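Local coordinates for protein Abbfa_003403 (Acinetobacter baumannii, PDB 4ZXH) that probably builds a peptide product as a four-domain nonribosomal peptide synthetase, with condensation, adenylation, phosphopantetheine-bearing carrier and thioesterase domains, at residues N274-R285 / F297-I307. Sequence-based numbering, arbitrary orientation.
Sequences NNLVIATPVAGR and FVNTIAIHMDI. With PNS (4'-phosphopantetheine), chain B.
Pro281 and Thr300 lie opposite each other on two antiparallel segments in the condensation domain and line the 4'-phosphopantetheine pocket. Pro281 CG lies 4.0 Å from the thiol S44. Thr300 OG1 gives a weak hydrogen bond to the ligand amide oxygen O40 (3.3 Å). With OG1 anti to its carbonyl carbon (chi1 -59°), Thr300 uses its other branch, CG2, to pack on Ala279 CB. Val277 and Ala302 continue this same face. The pairing runs on from strands 275-279 and 302-306, an antiparallel pair, into the loops beyond; the backbone of Ala279 also bonds to Ile356 and Met358. Thr280 N donates to Ile301 O, and Val282 and Asn299 exchange two backbone hydrogen bonds. Helices 255-271 and 313-329 cover the face of Ile278, Ile303 and Met305. At one end, Asn275 ND2 makes a weak hydrogen bond to His304 NE2 (3.0 Å), with amide and ring planes 55° apart. Val277 CG2 packs on His304 CB. At the other end, the edge of the Phe297 ring meets one face of the Arg285 guanidinium, planes 60° apart; CD2 sits over that face, toward its rim. Arg285 NH2 is 3.4 Å from Phe297 CD2. NH2 makes a salt bridge to Asp151, and NH1 is hydrogen-bonded to the carbonyl oxygens of Leu290 and Ala293. Asp151 also accepts a hydrogen bond from Phe297 N.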
ATOM      1  N   ASN A 274       0.456 -21.215   4.620  1.00 48.03           N
ATOM      2  CA  ASN A 274      -0.382 -22.203   5.287  1.00 50.30           C
ATOM      3  C   ASN A 274      -1.693 -21.595   5.763  1.00 52.19           C
ATOM      4  O   ASN A 274      -2.689 -22.291   5.928  1.00 57.97           O
ATOM      5  CB  ASN A 274       0.362 -22.817   6.475  1.00 58.16           C
ATOM      6  CG  ASN A 274       1.659 -23.480   6.067  1.00 66.74           C
ATOM      7  OD1 ASN A 274       1.740 -24.106   5.006  1.00 63.68           O
ATOM      8  ND2 ASN A 274       2.694 -23.325   6.897  1.00 73.39           N
ATOM      9  N   ASN A 275      -1.690 -20.290   5.998  1.00 49.52           N
ATOM     10  CA  ASN A 275      -2.885 -19.620   6.476  1.00 44.18           C
ATOM     11  C   ASN A 275      -3.544 -18.849   5.343  1.00 42.75           C
ATOM     12  O   ASN A 275      -3.037 -17.812   4.885  1.00 51.03           O
ATOM     13  CB  ASN A 275      -2.545 -18.704   7.651  1.00 46.93           C
ATOM     14  CG  ASN A 275      -2.207 -19.479   8.919  1.00 50.69           C
ATOM     15  OD1 ASN A 275      -1.069 -19.467   9.388  1.00 56.30           O
ATOM     16  ND2 ASN A 275      -3.204 -20.138   9.488  1.00 52.30           N
ATOM     17  N   LEU A 276      -4.668 -19.378   4.875  1.00 37.85           N
ATOM     18  CA  LEU A 276      -5.385 -18.789   3.753  1.00 36.07           C
ATOM     19  C   LEU A 276      -6.824 -18.487   4.125  1.00 36.56           C
ATOM     20  O   LEU A 276      -7.464 -19.284   4.821  1.00 36.87           O
ATOM     21  CB  LEU A 276      -5.362 -19.726   2.561  1.00 33.06           C
ATOM     22  CG  LEU A 276      -4.001 -20.273   2.177  1.00 43.50           C
ATOM     23  CD1 LEU A 276      -4.174 -21.590   1.408  1.00 51.06           C
ATOM     24  CD2 LEU A 276      -3.282 -19.251   1.345  1.00 45.02           C
ATOM     25  N   VAL A 277      -7.337 -17.344   3.660  1.00 33.72           N
ATOM     26  CA  VAL A 277      -8.755 -17.030   3.837  1.00 28.35           C
ATOM     27  C   VAL A 277      -9.492 -16.952   2.506  1.00 36.63           C
ATOM     28  O   VAL A 277      -9.013 -16.326   1.566  1.00 34.32           O
ATOM     29  CB  VAL A 277      -8.951 -15.710   4.585  1.00 27.37           C
ATOM     30  CG1 VAL A 277     -10.424 -15.422   4.762  1.00 34.63           C
ATOM     31  CG2 VAL A 277      -8.273 -15.768   5.929  1.00 28.09           C
ATOM     32  N   ILE A 278     -10.656 -17.596   2.431  1.00 37.18           N
ATOM     33  CA  ILE A 278     -11.519 -17.515   1.255  1.00 30.12           C
ATOM     34  C   ILE A 278     -12.944 -17.121   1.647  1.00 35.17           C
ATOM     35  O   ILE A 278     -13.557 -17.771   2.497  1.00 39.09           O
ATOM     36  CB  ILE A 278     -11.570 -18.848   0.495  1.00 28.46           C
ATOM     37  CG1 ILE A 278     -10.199 -19.206  -0.064  1.00 29.06           C
ATOM     38  CG2 ILE A 278     -12.564 -18.774  -0.649  1.00 27.91           C
ATOM     39  CD1 ILE A 278     -10.228 -20.389  -0.987  1.00 30.15           C
ATOM     40  N   ALA A 279     -13.475 -16.071   1.020  1.00 35.36           N
ATOM     41  CA  ALA A 279     -14.844 -15.627   1.296  1.00 36.89           C
ATOM     42  C   ALA A 279     -15.837 -16.450   0.486  1.00 33.06           C
ATOM     43  O   ALA A 279     -15.574 -16.731  -0.677  1.00 35.94           O
ATOM     44  CB  ALA A 279     -15.015 -14.136   0.982  1.00 23.97           C
ATOM     45  N   THR A 280     -16.960 -16.827   1.105  1.00 29.42           N
ATOM     46  CA  THR A 280     -18.046 -17.556   0.428  1.00 40.98           C
ATOM     47  C   THR A 280     -19.446 -17.055   0.775  1.00 40.63           C
ATOM     48  O   THR A 280     -19.985 -17.402   1.814  1.00 48.10           O
ATOM     49  CB  THR A 280     -18.062 -19.052   0.766  1.00 46.95           C
ATOM     50  OG1 THR A 280     -16.752 -19.605   0.634  1.00 52.99           O
ATOM     51  CG2 THR A 280     -19.007 -19.767  -0.190  1.00 56.11           C
ATOM     52  N   PRO A 281     -20.037 -16.246  -0.096  1.00 36.89           N
ATOM     53  CA  PRO A 281     -21.449 -15.867  -0.043  1.00 40.17           C
ATOM     54  C   PRO A 281     -22.402 -17.014   0.259  1.00 41.58           C
ATOM     55  O   PRO A 281     -22.256 -18.093  -0.322  1.00 42.84           O
ATOM     56  CB  PRO A 281     -21.704 -15.349  -1.451  1.00 47.66           C
ATOM     57  CG  PRO A 281     -20.415 -14.679  -1.795  1.00 59.88           C
ATOM     58  CD  PRO A 281     -19.311 -15.494  -1.131  1.00 51.51           C
ATOM     59  N   VAL A 282     -23.357 -16.779   1.157  1.00 32.15           N
ATOM     60  CA  VAL A 282     -24.450 -17.712   1.366  1.00 33.81           C
ATOM     61  C   VAL A 282     -25.770 -17.039   0.993  1.00 36.73           C
ATOM     62  O   VAL A 282     -25.916 -15.820   1.130  1.00 40.80           O
ATOM     63  CB  VAL A 282     -24.505 -18.217   2.812  1.00 34.11           C
ATOM     64  CG1 VAL A 282     -23.197 -18.873   3.167  1.00 32.84           C
ATOM     65  CG2 VAL A 282     -24.824 -17.081   3.773  1.00 34.17           C
ATOM     66  N   ALA A 283     -26.709 -17.841   0.504  1.00 34.48           N
ATOM     67  CA  ALA A 283     -28.002 -17.356   0.031  1.00 37.44           C
ATOM     68  C   ALA A 283     -28.733 -16.530   1.086  1.00 45.73           C
ATOM     69  O   ALA A 283     -29.347 -15.510   0.770  1.00 55.66           O
ATOM     70  CB  ALA A 283     -28.880 -18.540  -0.417  1.00 30.24           C
ATOM     71  N   GLY A 284     -28.687 -16.991   2.331  1.00 44.14           N
ATOM     72  CA  GLY A 284     -29.231 -16.244   3.448  1.00 49.63           C
ATOM     73  C   GLY A 284     -30.731 -16.291   3.704  1.00 56.76           C
ATOM     74  O   GLY A 284     -31.244 -15.465   4.476  1.00 67.22           O
ATOM     75  N   ARG A 285     -31.446 -17.235   3.090  1.00 50.38           N
ATOM     76  CA  ARG A 285     -32.899 -17.292   3.292  1.00 52.02           C
ATOM     77  C   ARG A 285     -33.304 -18.581   4.006  1.00 63.72           C
ATOM     78  O   ARG A 285     -33.899 -19.491   3.410  1.00 57.51           O
ATOM     79  CB  ARG A 285     -33.647 -17.171   1.962  1.00 38.97           C
ATOM     80  CG  ARG A 285     -33.154 -16.045   1.085  1.00 41.34           C
ATOM     81  CD  ARG A 285     -33.599 -16.228  -0.351  1.00 34.75           C
ATOM     82  NE  ARG A 285     -33.207 -15.106  -1.201  1.00 34.01           N
ATOM     83  CZ  ARG A 285     -34.072 -14.219  -1.689  1.00 37.24           C
ATOM     84  NH1 ARG A 285     -35.371 -14.348  -1.416  1.00 30.48           N
ATOM     85  NH2 ARG A 285     -33.652 -13.235  -2.482  1.00 34.68           N
ATOM     86  N   PHE A 297     -30.191 -10.513   0.389  1.00 28.83           N
ATOM     87  CA  PHE A 297     -30.182 -11.402   1.551  1.00 31.50           C
ATOM     88  C   PHE A 297     -28.864 -12.162   1.648  1.00 32.54           C
ATOM     89  O   PHE A 297     -28.612 -12.877   2.616  1.00 36.31           O
ATOM     90  CB  PHE A 297     -31.341 -12.401   1.478  1.00 27.96           C
ATOM     91  CG  PHE A 297     -32.698 -11.771   1.576  1.00 36.73           C
ATOM     92  CD1 PHE A 297     -33.222 -11.407   2.811  1.00 42.08           C
ATOM     93  CD2 PHE A 297     -33.459 -11.555   0.440  1.00 37.03           C
ATOM     94  CE1 PHE A 297     -34.483 -10.827   2.912  1.00 43.56           C
ATOM     95  CE2 PHE A 297     -34.720 -10.973   0.528  1.00 41.87           C
ATOM     96  CZ  PHE A 297     -35.233 -10.608   1.764  1.00 40.55           C
ATOM     97  N   VAL A 298     -28.029 -12.000   0.630  1.00 28.16           N
ATOM     98  CA  VAL A 298     -26.755 -12.689   0.538  1.00 28.18           C
ATOM     99  C   VAL A 298     -25.748 -12.170   1.563  1.00 30.09           C
ATOM    100  O   VAL A 298     -25.521 -10.975   1.642  1.00 25.40           O
ATOM    101  CB  VAL A 298     -26.179 -12.520  -0.873  1.00 27.65           C
ATOM    102  CG1 VAL A 298     -24.689 -12.737  -0.896  1.00 25.92           C
ATOM    103  CG2 VAL A 298     -26.879 -13.452  -1.823  1.00 25.33           C
ATOM    104  N   ASN A 299     -25.149 -13.067   2.342  1.00 37.27           N
ATOM    105  CA  ASN A 299     -24.131 -12.687   3.323  1.00 25.43           C
ATOM    106  C   ASN A 299     -22.771 -13.358   3.079  1.00 29.68           C
ATOM    107  O   ASN A 299     -22.679 -14.564   2.867  1.00 30.71           O
ATOM    108  CB  ASN A 299     -24.611 -13.008   4.743  1.00 26.64           C
ATOM    109  CG  ASN A 299     -23.722 -12.386   5.822  1.00 47.35           C
ATOM    110  OD1 ASN A 299     -23.232 -11.249   5.686  1.00 48.92           O
ATOM    111  ND2 ASN A 299     -23.515 -13.132   6.905  1.00 43.41           N
ATOM    112  N   THR A 300     -21.708 -12.571   3.112  1.00 34.69           N
ATOM    113  CA  THR A 300     -20.380 -13.118   2.949  1.00 30.81           C
ATOM    114  C   THR A 300     -19.959 -13.810   4.250  1.00 30.12           C
ATOM    115  O   THR A 300     -20.223 -13.301   5.336  1.00 26.98           O
ATOM    116  CB  THR A 300     -19.361 -12.004   2.575  1.00 53.89           C
ATOM    117  OG1 THR A 300     -19.764 -11.365   1.359  1.00 52.94           O
ATOM    118  CG2 THR A 300     -17.959 -12.570   2.394  1.00 52.26           C
ATOM    119  N   ILE A 301     -19.331 -14.981   4.149  1.00 34.31           N
ATOM    120  CA  ILE A 301     -18.578 -15.506   5.285  1.00 36.12           C
ATOM    121  C   ILE A 301     -17.130 -15.772   4.892  1.00 38.33           C
ATOM    122  O   ILE A 301     -16.857 -16.176   3.761  1.00 37.93           O
ATOM    123  CB  ILE A 301     -19.182 -16.805   5.870  1.00 30.03           C
ATOM    124  CG1 ILE A 301     -19.253 -17.900   4.813  1.00 34.02           C
ATOM    125  CG2 ILE A 301     -20.527 -16.544   6.509  1.00 29.01           C
ATOM    126  CD1 ILE A 301     -19.891 -19.193   5.336  1.00 37.63           C
ATOM    127  N   ALA A 302     -16.211 -15.538   5.833  1.00 35.70           N
ATOM    128  CA  ALA A 302     -14.789 -15.798   5.613  1.00 37.39           C
ATOM    129  C   ALA A 302     -14.318 -17.108   6.273  1.00 39.66           C
ATOM    130  O   ALA A 302     -14.365 -17.260   7.499  1.00 39.39           O
ATOM    131  CB  ALA A 302     -13.957 -14.627   6.120  1.00 31.06           C
ATOM    132  N   ILE A 303     -13.863 -18.052   5.452  1.00 36.51           N
ATOM    133  CA  ILE A 303     -13.334 -19.309   5.965  1.00 33.60           C
ATOM    134  C   ILE A 303     -11.814 -19.271   5.996  1.00 42.05           C
ATOM    135  O   ILE A 303     -11.158 -19.270   4.948  1.00 46.45           O
ATOM    136  CB  ILE A 303     -13.774 -20.507   5.121  1.00 32.27           C
ATOM    137  CG1 ILE A 303     -15.286 -20.498   4.892  1.00 31.34           C
ATOM    138  CG2 ILE A 303     -13.333 -21.778   5.778  1.00 33.29           C
ATOM    139  CD1 ILE A 303     -16.066 -20.442   6.155  1.00 31.96           C
ATOM    140  N   HIS A 304     -11.254 -19.228   7.197  1.00 38.36           N
ATOM    141  CA  HIS A 304      -9.805 -19.222   7.359  1.00 35.70           C
ATOM    142  C   HIS A 304      -9.340 -20.641   7.677  1.00 37.81           C
ATOM    143  O   HIS A 304      -9.688 -21.188   8.727  1.00 34.54           O
ATOM    144  CB  HIS A 304      -9.403 -18.227   8.453  1.00 37.88           C
ATOM    145  CG  HIS A 304      -7.979 -18.341   8.901  1.00 48.41           C
ATOM    146  ND1 HIS A 304      -7.583 -18.033  10.186  1.00 51.62           N
ATOM    147  CD2 HIS A 304      -6.858 -18.721   8.242  1.00 54.42           C
ATOM    148  CE1 HIS A 304      -6.281 -18.228  10.302  1.00 53.81           C
ATOM    149  NE2 HIS A 304      -5.816 -18.646   9.138  1.00 57.61           N
ATOM    150  N   MET A 305      -8.587 -21.237   6.750  1.00 33.90           N
ATOM    151  CA  MET A 305      -8.055 -22.598   6.894  1.00 38.07           C
ATOM    152  C   MET A 305      -6.583 -22.563   7.258  1.00 42.60           C
ATOM    153  O   MET A 305      -5.812 -21.809   6.674  1.00 41.92           O
ATOM    154  CB  MET A 305      -8.207 -23.411   5.596  1.00 43.30           C
ATOM    155  CG  MET A 305      -9.631 -23.777   5.163  1.00 45.05           C
ATOM    156  SD  MET A 305     -10.428 -25.007   6.188  1.00 45.76           S
ATOM    157  CE  MET A 305      -9.107 -26.217   6.315  1.00 40.05           C
ATOM    158  N   ASP A 306      -6.179 -23.393   8.206  1.00 52.21           N
ATOM    159  CA  ASP A 306      -4.759 -23.601   8.416  1.00 57.98           C
ATOM    160  C   ASP A 306      -4.382 -24.874   7.682  1.00 57.47           C
ATOM    161  O   ASP A 306      -4.680 -25.966   8.154  1.00 71.94           O
ATOM    162  CB  ASP A 306      -4.422 -23.691   9.903  1.00 71.04           C
ATOM    163  CG  ASP A 306      -2.932 -23.565  10.173  1.00 82.50           C
ATOM    164  OD1 ASP A 306      -2.140 -23.666   9.213  1.00 91.29           O
ATOM    165  OD2 ASP A 306      -2.551 -23.353  11.342  1.00 81.49           O
ATOM    166  N   ILE A 307      -3.769 -24.727   6.508  1.00 52.63           N
ATOM    167  CA  ILE A 307      -3.306 -25.878   5.731  1.00 52.12           C
ATOM    168  C   ILE A 307      -2.216 -26.638   6.450  1.00 53.80           C
ATOM    169  O   ILE A 307      -1.229 -26.048   6.893  1.00 60.12           O
ATOM    170  CB  ILE A 307      -2.731 -25.489   4.362  1.00 49.44           C
ATOM    171  CG1 ILE A 307      -3.663 -24.536   3.628  1.00 47.35           C
ATOM    172  CG2 ILE A 307      -2.468 -26.741   3.526  1.00 49.37           C
ATOM    173  CD1 ILE A 307      -4.974 -25.125   3.348  1.00 52.20           C
TER
HETATM  174  O23 PNS B1401     -14.319  -1.164   6.909  1.00 28.78           O
HETATM  175  P24 PNS B1401     -15.730  -1.147   7.434  1.00 28.70           P
HETATM  176  O25 PNS B1401     -15.945  -1.287   8.916  1.00 28.18           O
HETATM  177  O27 PNS B1401     -16.462  -2.387   6.707  1.00 38.06           O
HETATM  178  C28 PNS B1401     -16.464  -2.496   5.288  1.00 36.72           C
HETATM  179  C29 PNS B1401     -17.276  -3.716   4.890  1.00 39.68           C
HETATM  180  C30 PNS B1401     -18.666  -3.501   5.491  1.00 38.81           C
HETATM  181  C31 PNS B1401     -16.621  -4.970   5.469  1.00 37.31           C
HETATM  182  C32 PNS B1401     -17.304  -3.834   3.359  1.00 36.28           C
HETATM  183  O33 PNS B1401     -15.962  -3.626   2.890  1.00 31.14           O
HETATM  184  C34 PNS B1401     -17.855  -5.181   2.931  1.00 36.04           C
HETATM  185  O35 PNS B1401     -19.000  -5.539   3.206  1.00 32.67           O
HETATM  186  N36 PNS B1401     -17.070  -5.986   2.227  1.00 29.27           N
HETATM  187  C37 PNS B1401     -17.506  -7.296   1.773  1.00 25.61           C
HETATM  188  C38 PNS B1401     -17.421  -7.308   0.248  1.00 31.38           C
HETATM  189  C39 PNS B1401     -18.500  -8.186  -0.308  0.50 37.97           C
HETATM  190  O40 PNS B1401     -19.606  -8.224   0.211  0.50 45.27           O
HETATM  191  N41 PNS B1401     -18.131  -8.883  -1.374  0.50 35.69           N
HETATM  192  C42 PNS B1401     -18.921  -9.809  -2.149  0.50 33.92           C
HETATM  193  C43 PNS B1401     -17.858 -10.499  -2.978  0.50 32.12           C
HETATM  194  S44 PNS B1401     -17.449 -12.045  -2.156  0.50 61.73           S